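Putative DNA-binding protein (Streptomyces coelicolor, PDB 2EWT) is BldD, a central regulator of aerial mycelium formation that probably binds DNA through a helix-turn-helix domain. Local coordinates at residues Gly33-Val38 with Ala59-Val64. Numbering follows the deposited sequence.
Sequences GRWKAV and ADFYGV
Trp35, which meets Phe61, lies in a loop that is closed by a hydrogen bond from Lys36 NZ to Gly33 O, 2.7 Å. The ammonium group lies in the carbonyl plane, on a lone pair, with a C=O...N angle of 142°. This bond stays within the loop and does not cross to residues 59-64.

The crossing contact is made by two aromatic rings. Trp35 turns the edge of its five-membered ring to one face of Phe61, a T-shaped pair. The ring centroids are 4.8 Å apart and the planes meet at 71°. Trp35 CD1 stands over the centre of the Phe61 ring, 3.8 Å from Phe61 CG. Trp35 NE1 also lies 3.8 Å from Phe61 CG and borders Phe61 CB. Phe61 CG is anti to the backbone N (chi1 174°), which carries the ring out from the helix end toward the indole.

In the helix-turn-helix domain, the loop of residues 31-36 links helix 24-30 to helix 37-45, the probable recognition helix. Lys36 is the N-cap residue of helix 37-45. The ring pair therefore ties this connection to the end of helix 52-62. Val27 of helix 24-30 touches both rings, while Leu58 and Arg54 also pack on Trp35.

Arg34 extends along one face of the indole. Its CG sits 3.8 Å above the Trp35 plane, over the centre. Trp35 CZ2 in turn lies over one face of the Arg34 guanidinium, 3.3 Å above its plane and offset toward the rim. Within residues 59-64, Tyr62 receives Phe61 CD2 over one ring face, offset toward the rim. Helix 52-62 then ends in a Schellman motif, with Gly63 at positive phi, Val64 N bonded to Ala59 O at 3.0 Å and Gly63 N to Asp60 O, also at 3.0 Å.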
loop_
_atom_site.group_PDB
_atom_site.type_symbol
_atom_site.label_atom_id
_atom_site.label_comp_id
_atom_site.label_asym_id
_atom_site.label_seq_id
_atom_site.Cartn_x
_atom_site.Cartn_y
_atom_site.Cartn_z
ATOM N N GLY A 33 15.687 -14.789 -6.933
ATOM C CA GLY A 33 14.536 -15.655 -6.743
ATOM C C GLY A 33 13.501 -15.195 -5.730
ATOM O O GLY A 33 12.479 -15.855 -5.547
ATOM N N ARG A 34 13.741 -14.069 -5.070
ATOM C CA ARG A 34 12.783 -13.590 -4.077
ATOM C C ARG A 34 11.462 -13.229 -4.742
ATOM O O ARG A 34 10.392 -13.541 -4.222
ATOM C CB ARG A 34 13.327 -12.370 -3.338
ATOM C CG ARG A 34 12.451 -11.956 -2.168
ATOM C CD ARG A 34 12.983 -10.718 -1.478
ATOM N NE ARG A 34 12.215 -10.413 -0.276
ATOM C CZ ARG A 34 12.306 -9.271 0.396
ATOM N NH1 ARG A 34 13.130 -8.320 -0.021
ATOM N NH2 ARG A 34 11.570 -9.078 1.480
ATOM N N TRP A 35 11.551 -12.574 -5.894
ATOM C CA TRP A 35 10.372 -12.162 -6.652
ATOM C C TRP A 35 10.249 -13.063 -7.880
ATOM O O TRP A 35 10.893 -12.827 -8.905
ATOM C CB TRP A 35 10.515 -10.702 -7.084
ATOM C CG TRP A 35 10.847 -9.772 -5.951
ATOM C CD1 TRP A 35 11.825 -8.823 -5.939
ATOM C CD2 TRP A 35 10.223 -9.721 -4.659
ATOM N NE1 TRP A 35 11.857 -8.186 -4.722
ATOM C CE2 TRP A 35 10.883 -8.717 -3.918
ATOM C CE3 TRP A 35 9.171 -10.428 -4.056
ATOM C CZ2 TRP A 35 10.528 -8.400 -2.599
ATOM C CZ3 TRP A 35 8.818 -10.112 -2.744
ATOM C CH2 TRP A 35 9.498 -9.105 -2.032
ATOM N N LYS A 36 9.423 -14.098 -7.761
ATOM C CA LYS A 36 9.217 -15.050 -8.848
ATOM C C LYS A 36 8.434 -14.445 -10.008
ATOM O O LYS A 36 7.484 -13.693 -9.806
ATOM C CB LYS A 36 8.482 -16.292 -8.332
ATOM C CG LYS A 36 9.266 -17.141 -7.339
ATOM C CD LYS A 36 10.451 -17.832 -7.997
ATOM C CE LYS A 36 11.051 -18.900 -7.083
ATOM N NZ LYS A 36 11.491 -18.345 -5.773
ATOM N N ALA A 37 8.836 -14.795 -11.225
ATOM C CA ALA A 37 8.185 -14.294 -12.434
ATOM C C ALA A 37 6.678 -14.539 -12.452
ATOM O O ALA A 37 5.905 -13.666 -12.841
ATOM C CB ALA A 37 8.829 -14.930 -13.667
ATOM N N VAL A 38 6.261 -15.733 -12.039
ATOM C CA VAL A 38 4.842 -16.078 -12.028
ATOM C C VAL A 38 4.063 -15.223 -11.030
ATOM O O VAL A 38 2.943 -14.799 -11.310
ATOM C CB VAL A 38 4.643 -17.578 -11.689
ATOM C CG1 VAL A 38 3.167 -17.892 -11.516
ATOM C CG2 VAL A 38 5.232 -18.435 -12.803
ATOM N N ALA A 59 8.777 -1.519 -4.589
ATOM C CA ALA A 59 9.182 -0.155 -4.916
ATOM C C ALA A 59 10.678 -0.012 -4.679
ATOM O O ALA A 59 11.397 0.550 -5.508
ATOM C CB ALA A 59 8.422 0.845 -4.053
ATOM N N ASP A 60 11.137 -0.524 -3.539
ATOM C CA ASP A 60 12.551 -0.472 -3.178
ATOM C C ASP A 60 13.374 -1.246 -4.197
ATOM O O ASP A 60 14.419 -0.779 -4.653
ATOM C CB ASP A 60 12.759 -1.070 -1.785
ATOM C CG ASP A 60 12.215 -0.182 -0.683
ATOM O OD1 ASP A 60 11.368 0.684 -0.981
ATOM O OD2 ASP A 60 12.627 -0.355 0.482
ATOM N N PHE A 61 12.895 -2.435 -4.547
ATOM C CA PHE A 61 13.577 -3.279 -5.519
ATOM C C PHE A 61 13.762 -2.552 -6.847
ATOM O O PHE A 61 14.849 -2.567 -7.427
ATOM C CB PHE A 61 12.781 -4.564 -5.749
ATOM C CG PHE A 61 13.345 -5.438 -6.837
ATOM C CD1 PHE A 61 14.545 -6.120 -6.651
ATOM C CD2 PHE A 61 12.686 -5.558 -8.054
ATOM C CE1 PHE A 61 15.082 -6.912 -7.667
ATOM C CE2 PHE A 61 13.213 -6.348 -9.076
ATOM C CZ PHE A 61 14.414 -7.024 -8.880
ATOM N N TYR A 62 12.697 -1.918 -7.325
ATOM C CA TYR A 62 12.748 -1.194 -8.584
ATOM C C TYR A 62 13.439 0.160 -8.466
ATOM O O TYR A 62 13.721 0.805 -9.474
ATOM C CB TYR A 62 11.338 -1.020 -9.146
ATOM C CG TYR A 62 10.737 -2.310 -9.672
ATOM C CD1 TYR A 62 11.431 -3.096 -10.592
ATOM C CD2 TYR A 62 9.475 -2.737 -9.261
ATOM C CE1 TYR A 62 10.888 -4.279 -11.094
ATOM C CE2 TYR A 62 8.917 -3.923 -9.758
ATOM C CZ TYR A 62 9.631 -4.687 -10.674
ATOM O OH TYR A 62 9.085 -5.849 -11.172
ATOM N N GLY A 63 13.707 0.585 -7.235
ATOM C CA GLY A 63 14.379 1.855 -7.018
ATOM C C GLY A 63 13.517 3.077 -7.277
ATOM O O GLY A 63 14.020 4.123 -7.694
ATOM N N VAL A 64 12.216 2.954 -7.030
ATOM C CA VAL A 64 11.292 4.064 -7.238
ATOM C C VAL A 64 10.437 4.287 -5.995
ATOM O O VAL A 64 10.256 3.379 -5.184
ATOM C CB VAL A 64 10.335 3.794 -8.422
ATOM C CG1 VAL A 64 11.130 3.527 -9.688
ATOM C CG2 VAL A 64 9.424 2.621 -8.098
#